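Local coordinates for shikimate dehydrogenase (Thermotoga maritima, PDB 3U62), which catalyses the reversible NADPH-linked reduction of 3-dehydroshikimate to shikimate, the fourth step of the pathway to chorismate and the aromatic amino acids, at residues His30-Glu35 with Gly55-Ile60; Thr44-Ile49 with Met67-Pro72; Val137-Arg140 with Arg144-Ala147; Thr174-Gly177 with Glu182-Val185. All coordinates share one frame; numbering follows the deposited sequence.

Overall arrangement
The four contacts fall into two pairs. Interactions 1 and 2 belong to the substrate-binding half: their centres are about 13 Å apart, their segments alternate along the chain, and both reach the same mixed sheet, with helix 42-52 following strand 31-36 and leading into strand 55-58. Interactions 3 and 4 come later in the chain, in the Rossmann-type NADP half; their centres are about 15 Å apart and they share one sulfate. The centres of interactions 1 and 4 are about 27 Å apart, yet Ile-60 packs on Ser-175, so the two halves meet there. This suits an enzyme that has to bring shikimate, held by one domain, up to NADP, held by the other.

Interaction 1. Residues His30-Glu35 with Gly55-Ile60; sequences HSYGME and GFNATI
Tyr-32 and Asn-57 make this contact alone, the hydroxyl end of the ring against the Asn-57 side chain, with the strand 2-7 running between their own two strands. Their backbones stay apart, the CA atoms of Tyr-32 and Phe-56 being 8.4 Å from each other, so the long tyrosine has to do the reaching. With its CG anti to the backbone N (chi1 -163°), the ring leaves strand 31-36 and extends over the sheet, which carries the hydroxyl to the neighbourhood of Asn-57. Asn-57 starts out toward Tyr-32; its CG lies beside its own backbone N and anti to the carbonyl carbon (chi1 -72°), and the short side chain meets the tyrosine at about a right angle. The amide's near end lies by the CE1 side of the hydroxyl, close to the ring plane, and the two planes are turned 40° from each other. Tyr-32 OH is 2.7 Å from the atom modelled as Asn-57 ND2, but that amide is probably turned over, so the polarity of this approach is left open. Asn-57 CB closes in as well, 3.5 Å from Tyr-32 OH. Both residues are buried in the substrate-binding domain, near Ser-15 and Asn-83, which like Thr-59 are predicted to bind shikimate. Beneath the crossing lies strand 2-7, where Ile-5 touches both side chains. Helix 15-26 packs on the same side, Tyr-19 stacking on the Tyr-32 ring and also touching Asn-57, while Phe-56 turns to the other side of the sheet and packs against Ile-46, Ile-49 and Leu-50 of helix 42-52.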
loop_
_atom_site.group_PDB
_atom_site.type_symbol
_atom_site.label_atom_id
_atom_site.label_comp_id
_atom_site.label_asym_id
_atom_site.label_seq_id
_atom_site.Cartn_x
_atom_site.Cartn_y
_atom_site.Cartn_z
ATOM N N HIS A 30 -23.342 -4.666 7.900
ATOM C CA HIS A 30 -22.567 -3.983 6.866
ATOM C C HIS A 30 -22.199 -4.904 5.706
ATOM O O HIS A 30 -22.163 -6.129 5.855
ATOM C CB HIS A 30 -21.306 -3.348 7.464
ATOM C CG HIS A 30 -21.560 -2.587 8.728
ATOM N ND1 HIS A 30 -22.515 -1.598 8.821
ATOM C CD2 HIS A 30 -20.991 -2.676 9.954
ATOM C CE1 HIS A 30 -22.523 -1.109 10.048
ATOM N NE2 HIS A 30 -21.608 -1.748 10.755
ATOM N N SER A 31 -21.929 -4.296 4.555
ATOM C CA SER A 31 -21.559 -5.022 3.346
ATOM C C SER A 31 -20.350 -4.373 2.678
ATOM O O SER A 31 -20.116 -3.171 2.829
ATOM C CB SER A 31 -22.739 -5.063 2.374
ATOM O OG SER A 31 -23.166 -3.755 2.026
ATOM N N TYR A 32 -19.590 -5.177 1.939
ATOM C CA TYR A 32 -18.408 -4.702 1.228
ATOM C C TYR A 32 -18.416 -5.237 -0.203
ATOM O O TYR A 32 -18.435 -6.452 -0.421
ATOM C CB TYR A 32 -17.138 -5.140 1.962
ATOM C CG TYR A 32 -15.869 -4.405 1.572
ATOM C CD1 TYR A 32 -15.292 -3.467 2.431
ATOM C CD2 TYR A 32 -15.234 -4.661 0.358
ATOM C CE1 TYR A 32 -14.118 -2.799 2.083
ATOM C CE2 TYR A 32 -14.066 -3.998 -0.001
ATOM C CZ TYR A 32 -13.512 -3.070 0.867
ATOM O OH TYR A 32 -12.356 -2.416 0.512
ATOM N N GLY A 33 -18.400 -4.321 -1.168
ATOM C CA GLY A 33 -18.442 -4.682 -2.582
ATOM C C GLY A 33 -17.197 -4.299 -3.357
ATOM O O GLY A 33 -16.110 -4.171 -2.787
ATOM N N MET A 34 -17.364 -4.124 -4.664
ATOM C CA MET A 34 -16.261 -3.785 -5.563
ATOM C C MET A 34 -16.765 -3.025 -6.782
ATOM O O MET A 34 -17.823 -3.339 -7.332
ATOM C CB MET A 34 -15.503 -5.044 -6.004
ATOM C CG MET A 34 -16.367 -6.118 -6.669
ATOM S SD MET A 34 -15.411 -7.364 -7.550
ATOM C CE MET A 34 -14.443 -8.067 -6.212
ATOM N N GLU A 35 -16.001 -2.017 -7.193
ATOM C CA GLU A 35 -16.346 -1.202 -8.349
ATOM C C GLU A 35 -15.097 -0.992 -9.199
ATOM O O GLU A 35 -14.232 -0.172 -8.862
ATOM C CB GLU A 35 -16.931 0.149 -7.906
ATOM C CG GLU A 35 -18.148 0.059 -6.971
ATOM C CD GLU A 35 -19.482 -0.070 -7.701
ATOM O OE1 GLU A 35 -19.490 -0.210 -8.943
ATOM O OE2 GLU A 35 -20.534 -0.026 -7.025
ATOM N N GLY A 55 -18.819 4.517 2.916
ATOM C CA GLY A 55 -17.374 4.633 2.824
ATOM C C GLY A 55 -16.840 3.650 1.810
ATOM O O GLY A 55 -17.582 2.803 1.308
ATOM N N PHE A 56 -15.554 3.770 1.498
ATOM C CA PHE A 56 -14.911 2.859 0.561
ATOM C C PHE A 56 -13.397 2.948 0.616
ATOM O O PHE A 56 -12.833 3.923 1.118
ATOM C CB PHE A 56 -15.408 3.084 -0.880
ATOM C CG PHE A 56 -15.236 4.494 -1.387
ATOM C CD1 PHE A 56 -14.092 4.864 -2.089
ATOM C CD2 PHE A 56 -16.237 5.443 -1.195
ATOM C CE1 PHE A 56 -13.937 6.162 -2.569
ATOM C CE2 PHE A 56 -16.093 6.743 -1.672
ATOM C CZ PHE A 56 -14.940 7.103 -2.361
ATOM N N ASN A 57 -12.749 1.908 0.102
ATOM C CA ASN A 57 -11.321 1.938 -0.134
ATOM C C ASN A 57 -11.039 2.267 -1.591
ATOM O O ASN A 57 -11.836 1.952 -2.477
ATOM C CB ASN A 57 -10.679 0.604 0.244
ATOM C CG ASN A 57 -10.621 0.387 1.742
ATOM O OD1 ASN A 57 -10.086 1.209 2.485
ATOM N ND2 ASN A 57 -11.170 -0.734 2.199
ATOM N N ALA A 58 -9.906 2.916 -1.826
ATOM C CA ALA A 58 -9.440 3.196 -3.173
ATOM C C ALA A 58 -8.067 2.571 -3.349
ATOM O O ALA A 58 -7.207 2.689 -2.472
ATOM C CB ALA A 58 -9.376 4.694 -3.411
ATOM N N THR A 59 -7.871 1.891 -4.471
ATOM C CA THR A 59 -6.557 1.377 -4.829
ATOM C C THR A 59 -6.156 1.956 -6.188
ATOM O O THR A 59 -6.815 2.875 -6.686
ATOM C CB THR A 59 -6.512 -0.179 -4.787
ATOM O OG1 THR A 59 -5.168 -0.633 -4.989
ATOM C CG2 THR A 59 -7.436 -0.801 -5.835
ATOM N N ILE A 60 -5.079 1.440 -6.776
ATOM C CA ILE A 60 -4.623 1.903 -8.090
ATOM C C ILE A 60 -5.742 1.815 -9.134
ATOM O O ILE A 60 -6.523 0.859 -9.127
ATOM C CB ILE A 60 -3.366 1.136 -8.586
ATOM C CG1 ILE A 60 -3.622 -0.379 -8.636
ATOM C CG2 ILE A 60 -2.155 1.473 -7.712
ATOM C CD1 ILE A 60 -2.679 -1.144 -9.557
#

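Interaction 2. Residues Thr44-Ile49 with Met67-Pro72; sequences TEIRRI and MRYVEP
Helix 42-52 runs past the turn that leads into strand 71-72, an edge strand of the mixed sheet in the substrate-binding domain, the CA atoms of Ile-46 and Tyr-69 lying 8.0 Å apart, and no hydrogen bond joins the two backbones. The phenol of Tyr-69 fills the gap. Ile-46 sets its CG2 methyl over the middle of one ring face, 3.6 Å from the centroid and only 11° off the ring normal, a CH-pi contact. With Ile-46 CG1 anti to the backbone N (chi1 -168°), it is the CG2 branch that is left to meet the ring. Arg-47 comes from another direction. Its chain, extended from CG to NE, brings NH2 to the ring edge, 4.0 Å from Tyr-69 CE2. Guanidinium and ring stand almost perpendicular, 89° apart, so the arginine presents a face to the rim of the tyrosine. Asp-43, in the preceding turn of the same helix, takes a salt bridge from Arg-47 NH2 and a hydrogen bond from Tyr-69 OH at its OD2. The contact therefore combines an apolar half, in which a buried methyl lies against the aromatic face, with a polar half in which one carboxylate oxygen fastens both the arginine and the tyrosine, which probably helps to hold ring and guanidinium in their mutual orientation.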
loop_
_atom_site.group_PDB
_atom_site.type_symbol
_atom_site.label_atom_id
_atom_site.label_comp_id
_atom_site.label_asym_id
_atom_site.label_seq_id
_atom_site.Cartn_x
_atom_site.Cartn_y
_atom_site.Cartn_z
ATOM N N THR A 44 -17.323 10.734 -13.788
ATOM C CA THR A 44 -18.759 10.507 -13.792
ATOM C C THR A 44 -19.163 9.434 -12.771
ATOM O O THR A 44 -20.127 9.619 -12.022
ATOM C CB THR A 44 -19.261 10.140 -15.208
ATOM O OG1 THR A 44 -18.884 11.172 -16.131
ATOM C CG2 THR A 44 -20.769 9.996 -15.226
ATOM N N GLU A 45 -18.415 8.331 -12.736
ATOM C CA GLU A 45 -18.779 7.171 -11.913
ATOM C C GLU A 45 -18.502 7.316 -10.414
ATOM O O GLU A 45 -19.127 6.625 -9.606
ATOM C CB GLU A 45 -18.150 5.880 -12.461
ATOM C CG GLU A 45 -18.582 5.503 -13.889
ATOM C CD GLU A 45 -20.092 5.341 -14.051
ATOM O OE1 GLU A 45 -20.734 4.702 -13.182
ATOM O OE2 GLU A 45 -20.640 5.846 -15.055
ATOM N N ILE A 46 -17.582 8.209 -10.041
ATOM C CA ILE A 46 -17.278 8.452 -8.621
ATOM C C ILE A 46 -18.430 9.152 -7.889
ATOM O O ILE A 46 -18.605 8.964 -6.684
ATOM C CB ILE A 46 -15.927 9.220 -8.406
ATOM C CG1 ILE A 46 -15.488 9.190 -6.932
ATOM C CG2 ILE A 46 -16.013 10.662 -8.907
ATOM C CD1 ILE A 46 -15.116 7.808 -6.404
ATOM N N ARG A 47 -19.215 9.940 -8.621
ATOM C CA ARG A 47 -20.357 10.646 -8.040
ATOM C C ARG A 47 -21.436 9.666 -7.574
ATOM O O ARG A 47 -22.058 9.868 -6.526
ATOM C CB ARG A 47 -20.909 11.681 -9.025
ATOM C CG ARG A 47 -19.903 12.784 -9.344
ATOM C CD ARG A 47 -20.295 13.622 -10.551
ATOM N NE ARG A 47 -19.140 14.360 -11.069
ATOM C CZ ARG A 47 -18.779 15.581 -10.679
ATOM N NH1 ARG A 47 -19.487 16.234 -9.762
ATOM N NH2 ARG A 47 -17.708 16.155 -11.213
ATOM N N ARG A 48 -21.635 8.604 -8.354
ATOM C CA ARG A 48 -22.526 7.500 -7.996
ATOM C C ARG A 48 -22.036 6.778 -6.734
ATOM O O ARG A 48 -22.828 6.472 -5.839
ATOM C CB ARG A 48 -22.628 6.521 -9.173
ATOM C CG ARG A 48 -23.505 5.300 -8.926
ATOM C CD ARG A 48 -23.488 4.336 -10.109
ATOM N NE ARG A 48 -22.178 3.719 -10.328
ATOM C CZ ARG A 48 -21.753 2.600 -9.743
ATOM N NH1 ARG A 48 -22.529 1.950 -8.876
ATOM N NH2 ARG A 48 -20.540 2.131 -10.021
ATOM N N ILE A 49 -20.731 6.514 -6.683
ATOM C CA ILE A 49 -20.085 5.853 -5.545
ATOM C C ILE A 49 -20.273 6.651 -4.256
ATOM O O ILE A 49 -20.595 6.083 -3.208
ATOM C CB ILE A 49 -18.561 5.624 -5.806
ATOM C CG1 ILE A 49 -18.331 4.749 -7.051
ATOM C CG2 ILE A 49 -17.858 5.026 -4.563
ATOM C CD1 ILE A 49 -19.040 3.397 -7.033
ATOM N N MET A 67 -8.995 12.297 -4.386
ATOM C CA MET A 67 -8.781 13.416 -3.465
ATOM C C MET A 67 -9.616 14.647 -3.792
ATOM O O MET A 67 -10.053 15.362 -2.887
ATOM C CB MET A 67 -7.307 13.810 -3.433
ATOM C CG MET A 67 -6.395 12.731 -2.894
ATOM S SD MET A 67 -4.720 13.341 -2.693
ATOM C CE MET A 67 -4.910 14.351 -1.206
ATOM N N ARG A 68 -9.833 14.890 -5.084
ATOM C CA ARG A 68 -10.616 16.032 -5.547
ATOM C C ARG A 68 -12.082 15.948 -5.105
ATOM O O ARG A 68 -12.771 16.968 -5.020
ATOM C CB ARG A 68 -10.526 16.155 -7.074
ATOM C CG ARG A 68 -11.054 17.473 -7.631
ATOM C CD ARG A 68 -11.249 17.444 -9.139
ATOM N NE ARG A 68 -11.439 18.799 -9.655
ATOM C CZ ARG A 68 -11.833 19.108 -10.889
ATOM N NH1 ARG A 68 -12.098 18.156 -11.777
ATOM N NH2 ARG A 68 -11.968 20.383 -11.235
ATOM N N TYR A 69 -12.542 14.737 -4.804
ATOM C CA TYR A 69 -13.961 14.492 -4.542
ATOM C C TYR A 69 -14.305 14.334 -3.060
ATOM O O TYR A 69 -15.474 14.167 -2.703
ATOM C CB TYR A 69 -14.441 13.281 -5.347
ATOM C CG TYR A 69 -14.214 13.437 -6.834
ATOM C CD1 TYR A 69 -13.018 13.028 -7.421
ATOM C CD2 TYR A 69 -15.188 14.013 -7.652
ATOM C CE1 TYR A 69 -12.798 13.178 -8.785
ATOM C CE2 TYR A 69 -14.978 14.166 -9.020
ATOM C CZ TYR A 69 -13.778 13.745 -9.578
ATOM O OH TYR A 69 -13.557 13.889 -10.927
ATOM N N VAL A 70 -13.285 14.398 -2.207
ATOM C CA VAL A 70 -13.462 14.294 -0.756
ATOM C C VAL A 70 -12.650 15.373 -0.035
ATOM O O VAL A 70 -11.920 16.136 -0.671
ATOM C CB VAL A 70 -13.072 12.883 -0.219
ATOM C CG1 VAL A 70 -14.004 11.804 -0.765
ATOM C CG2 VAL A 70 -11.609 12.556 -0.521
ATOM N N GLU A 71 -12.790 15.437 1.288
ATOM C CA GLU A 71 -11.972 16.320 2.113
ATOM C C GLU A 71 -10.865 15.492 2.769
ATOM O O GLU A 71 -11.119 14.773 3.741
ATOM C CB GLU A 71 -12.834 17.026 3.166
ATOM C CG GLU A 71 -12.085 18.025 4.037
ATOM C CD GLU A 71 -12.977 18.657 5.088
ATOM O OE1 GLU A 71 -13.717 19.604 4.748
ATOM O OE2 GLU A 71 -12.933 18.205 6.255
ATOM N N PRO A 72 -9.632 15.578 2.233
ATOM C CA PRO A 72 -8.553 14.737 2.745
ATOM C C PRO A 72 -7.989 15.215 4.079
ATOM O O PRO A 72 -7.997 16.416 4.368
ATOM C CB PRO A 72 -7.485 14.833 1.652
ATOM C CG PRO A 72 -7.722 16.146 1.005
ATOM C CD PRO A 72 -9.194 16.416 1.099
#

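Interaction 3. Residues Val137-Arg140 with Arg144-Ala147; sequences VVNR and RAKA. With SO4 (sulfate ion), chain E; SO4 (sulfate ion), chain D.
Asn-139 and Ala-145 supply the direct packing: the Ala-145 methyl lies 3.8 Å from Asn-139 OD1, and the side chain of Asn-139 also borders Arg-144 CB. No hydrogen bond links the segments themselves; hydrogen bonds to sulfate do that work. One sulfate (chain E) is gripped from several directions. Asn-139 ND2 donates to its O2 at 2.9 Å, the backbone N of Arg-140 to O3 at 2.9 Å, and Arg-140 NE to the same O3 at 2.9 Å and nearly straight (176°). The bend in the Arg-140 chain at chi3 (-64°) folds the guanidinium back so that its edge meets this anion. From the helix, the extended Arg-144 adds only weaker bonds, NH1 to O1 and O4. The second sulfate (chain D) bridges the two arginine ends, taking Arg-140 NH2 on O3 at 2.9 Å and Arg-144 NH1 on O2 at 2.8 Å. Both ions bind both guanidinium groups and probably offset their like charges, Arg-140 NH2 being 4.3 Å from Arg-144 NH1. Ala-116 N and Thr-141 OG1 add further bonds to sulfate. This strand, turn and helix form part of a beta-alpha-beta unit of the Rossmann fold, at residues predicted to bind NADP; the chain E sulfate, probably from the crystallisation liquor, is consistent with the pocket for the cofactor's 2'-phosphate, as in NADP-dependent relatives with an Asn-Arg-Thr sequence here.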
loop_
_atom_site.group_PDB
_atom_site.type_symbol
_atom_site.label_atom_id
_atom_site.label_comp_id
_atom_site.label_asym_id
_atom_site.label_seq_id
_atom_site.Cartn_x
_atom_site.Cartn_y
_atom_site.Cartn_z
ATOM N N VAL A 137 14.513 6.982 -4.026
ATOM C CA VAL A 137 13.400 6.535 -4.851
ATOM C C VAL A 137 13.914 6.151 -6.235
ATOM O O VAL A 137 14.668 6.899 -6.858
ATOM C CB VAL A 137 12.297 7.618 -4.958
ATOM C CG1 VAL A 137 11.212 7.207 -5.949
ATOM C CG2 VAL A 137 11.687 7.893 -3.593
ATOM N N VAL A 138 13.513 4.969 -6.695
ATOM C CA VAL A 138 13.823 4.507 -8.042
ATOM C C VAL A 138 12.498 4.264 -8.752
ATOM O O VAL A 138 11.738 3.374 -8.366
ATOM C CB VAL A 138 14.671 3.211 -8.021
ATOM C CG1 VAL A 138 14.986 2.747 -9.432
ATOM C CG2 VAL A 138 15.957 3.427 -7.240
ATOM N N ASN A 139 12.208 5.063 -9.774
ATOM C CA ASN A 139 10.919 4.957 -10.456
ATOM C C ASN A 139 10.993 5.017 -11.983
ATOM O O ASN A 139 12.065 5.216 -12.561
ATOM C CB ASN A 139 9.920 5.981 -9.897
ATOM C CG ASN A 139 10.074 7.356 -10.520
ATOM O OD1 ASN A 139 11.163 7.933 -10.536
ATOM N ND2 ASN A 139 8.972 7.893 -11.033
ATOM N N ARG A 140 9.836 4.851 -12.619
ATOM C CA ARG A 140 9.758 4.676 -14.065
ATOM C C ARG A 140 9.284 5.918 -14.815
ATOM O O ARG A 140 9.820 6.235 -15.881
ATOM C CB ARG A 140 8.850 3.488 -14.405
ATOM C CG ARG A 140 9.380 2.140 -13.924
ATOM C CD ARG A 140 8.280 1.085 -13.871
ATOM N NE ARG A 140 7.243 1.421 -12.891
ATOM C CZ ARG A 140 6.139 0.705 -12.680
ATOM N NH1 ARG A 140 5.907 -0.400 -13.376
ATOM N NH2 ARG A 140 5.262 1.100 -11.767
ATOM N N ARG A 144 5.313 11.002 -12.200
ATOM C CA ARG A 144 5.265 10.597 -10.791
ATOM C C ARG A 144 6.464 11.087 -9.986
ATOM O O ARG A 144 6.335 11.375 -8.788
ATOM C CB ARG A 144 5.116 9.083 -10.662
ATOM C CG ARG A 144 3.717 8.595 -10.980
ATOM C CD ARG A 144 3.606 7.091 -10.893
ATOM N NE ARG A 144 2.222 6.668 -11.093
ATOM C CZ ARG A 144 1.816 5.404 -11.167
ATOM N NH1 ARG A 144 2.686 4.407 -11.060
ATOM N NH2 ARG A 144 0.531 5.134 -11.350
ATOM N N ALA A 145 7.624 11.172 -10.637
ATOM C CA ALA A 145 8.817 11.733 -10.010
ATOM C C ALA A 145 8.612 13.213 -9.684
ATOM O O ALA A 145 9.108 13.703 -8.665
ATOM C CB ALA A 145 10.033 11.547 -10.909
ATOM N N LYS A 146 7.877 13.911 -10.548
ATOM C CA LYS A 146 7.607 15.337 -10.359
ATOM C C LYS A 146 6.524 15.611 -9.308
ATOM O O LYS A 146 6.394 16.737 -8.822
ATOM C CB LYS A 146 7.285 16.015 -11.695
ATOM C CG LYS A 146 8.513 16.186 -12.582
ATOM C CD LYS A 146 8.189 16.838 -13.913
ATOM C CE LYS A 146 9.465 17.071 -14.717
ATOM N NZ LYS A 146 9.181 17.633 -16.074
ATOM N N ALA A 147 5.762 14.575 -8.959
ATOM C CA ALA A 147 4.768 14.668 -7.892
ATOM C C ALA A 147 5.392 14.451 -6.510
ATOM O O ALA A 147 4.731 14.654 -5.488
ATOM C CB ALA A 147 3.637 13.675 -8.135
HETATM S S SO4 E . 6.455 4.635 -11.240
HETATM O O1 SO4 E . 5.534 4.117 -12.248
HETATM O O2 SO4 E . 6.890 5.979 -11.623
HETATM O O3 SO4 E . 7.621 3.761 -11.151
HETATM O O4 SO4 E . 5.785 4.684 -9.943
HETATM S S SO4 D . 1.637 0.495 -10.272
HETATM O O1 SO4 D . 0.662 0.387 -11.356
HETATM O O2 SO4 D . 1.894 1.904 -9.976
HETATM O O3 SO4 D . 2.884 -0.151 -10.672
HETATM O O4 SO4 D . 1.110 -0.157 -9.077
#

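Interaction 4. Residues Thr174-Gly177 with Glu182-Val185; sequences TSVG and ELPV. With SO4 (sulfate ion), chain D.
Val-176 and Leu-183 meet without any ring, amide or guanidinium between them; within the two segments the flat group near Val-176 is the peptide carbonyl of Glu-182, its O 4.0 Å from Val-176 CG1, and outside them the Arg-140 guanidinium touches Val-176 CG2. The contact is one of branched aliphatic ends. Val-176 CG1 touches Leu-183 CD2 at 3.8 Å, the two side chains running obliquely to each other. Because Val-176 CG1 is anti to its own backbone N (chi1 178°), that methyl faces the leucine and CG2 is left to pack on Arg-140. The loop 174-177 is shaped by an ST turn: Thr-174 OG1 accepts from the backbone N of Val-176 at 3.1 Å. Just beside it, Ser-175 holds a sulfate (chain D) by its backbone N, 2.9 Å from O3, and by its OG, 2.6 Å from O4. Leu-183 also reaches Leu-160, Leu-206 and Val-114 of the NADP domain. Between the two segments the contact is apolar, with no hydrogen bond across it; Gly-177 N is bonded to Glu-181 OE1 just before the second segment. Thr-174 OG1 serves the turn and Asn-172 ND2, while Ser-175 N and OG bind an anion that Arg-140 and Arg-144 also hold.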
loop_
_atom_site.group_PDB
_atom_site.type_symbol
_atom_site.label_atom_id
_atom_site.label_comp_id
_atom_site.label_asym_id
_atom_site.label_seq_id
_atom_site.Cartn_x
_atom_site.Cartn_y
_atom_site.Cartn_z
ATOM N N THR A 174 5.558 -0.932 -6.442
ATOM C CA THR A 174 4.936 -1.012 -7.763
ATOM C C THR A 174 4.129 -2.298 -7.915
ATOM O O THR A 174 4.114 -3.148 -7.019
ATOM C CB THR A 174 5.989 -0.969 -8.900
ATOM O OG1 THR A 174 6.736 -2.194 -8.914
ATOM C CG2 THR A 174 6.942 0.205 -8.729
ATOM N N SER A 175 3.469 -2.433 -9.062
ATOM C CA SER A 175 2.755 -3.656 -9.403
ATOM C C SER A 175 3.663 -4.688 -10.081
ATOM O O SER A 175 3.202 -5.772 -10.445
ATOM C CB SER A 175 1.545 -3.343 -10.287
ATOM O OG SER A 175 0.532 -2.681 -9.551
ATOM N N VAL A 176 4.943 -4.353 -10.253
ATOM C CA VAL A 176 5.919 -5.288 -10.823
ATOM C C VAL A 176 6.102 -6.472 -9.874
ATOM O O VAL A 176 6.580 -6.308 -8.746
ATOM C CB VAL A 176 7.289 -4.615 -11.112
ATOM C CG1 VAL A 176 8.295 -5.636 -11.649
ATOM C CG2 VAL A 176 7.128 -3.466 -12.102
ATOM N N GLY A 177 5.716 -7.659 -10.345
ATOM C CA GLY A 177 5.755 -8.868 -9.525
ATOM C C GLY A 177 4.396 -9.534 -9.397
ATOM O O GLY A 177 4.313 -10.726 -9.091
ATOM N N GLU A 182 10.027 -9.614 -12.921
ATOM C CA GLU A 182 11.224 -9.379 -12.119
ATOM C C GLU A 182 11.690 -7.934 -12.233
ATOM O O GLU A 182 11.574 -7.317 -13.294
ATOM C CB GLU A 182 12.359 -10.302 -12.565
ATOM C CG GLU A 182 12.103 -11.781 -12.343
ATOM C CD GLU A 182 13.252 -12.650 -12.815
ATOM O OE1 GLU A 182 14.422 -12.325 -12.512
ATOM O OE2 GLU A 182 12.986 -13.669 -13.487
ATOM N N LEU A 183 12.217 -7.403 -11.133
ATOM C CA LEU A 183 12.856 -6.092 -11.139
ATOM C C LEU A 183 14.317 -6.229 -11.570
ATOM O O LEU A 183 14.951 -7.251 -11.290
ATOM C CB LEU A 183 12.764 -5.441 -9.753
ATOM C CG LEU A 183 11.403 -4.869 -9.331
ATOM C CD1 LEU A 183 11.353 -4.672 -7.823
ATOM C CD2 LEU A 183 11.096 -3.560 -10.056
ATOM N N PRO A 184 14.861 -5.202 -12.255
ATOM C CA PRO A 184 16.258 -5.240 -12.698
ATOM C C PRO A 184 17.250 -5.034 -11.547
ATOM O O PRO A 184 17.861 -3.967 -11.423
ATOM C CB PRO A 184 16.336 -4.094 -13.713
ATOM C CG PRO A 184 15.269 -3.150 -13.299
ATOM C CD PRO A 184 14.165 -3.985 -12.723
ATOM N N VAL A 185 17.396 -6.061 -10.714
ATOM C CA VAL A 185 18.317 -6.031 -9.580
ATOM C C VAL A 185 18.976 -7.403 -9.400
ATOM O O VAL A 185 18.306 -8.438 -9.454
ATOM C CB VAL A 185 17.623 -5.521 -8.274
ATOM C CG1 VAL A 185 16.435 -6.404 -7.879
ATOM C CG2 VAL A 185 18.623 -5.392 -7.125
HETATM S S SO4 D . 1.637 0.495 -10.272
HETATM O O1 SO4 D . 0.662 0.387 -11.356
HETATM O O2 SO4 D . 1.894 1.904 -9.976
HETATM O O3 SO4 D . 2.884 -0.151 -10.672
HETATM O O4 SO4 D . 1.110 -0.157 -9.077
#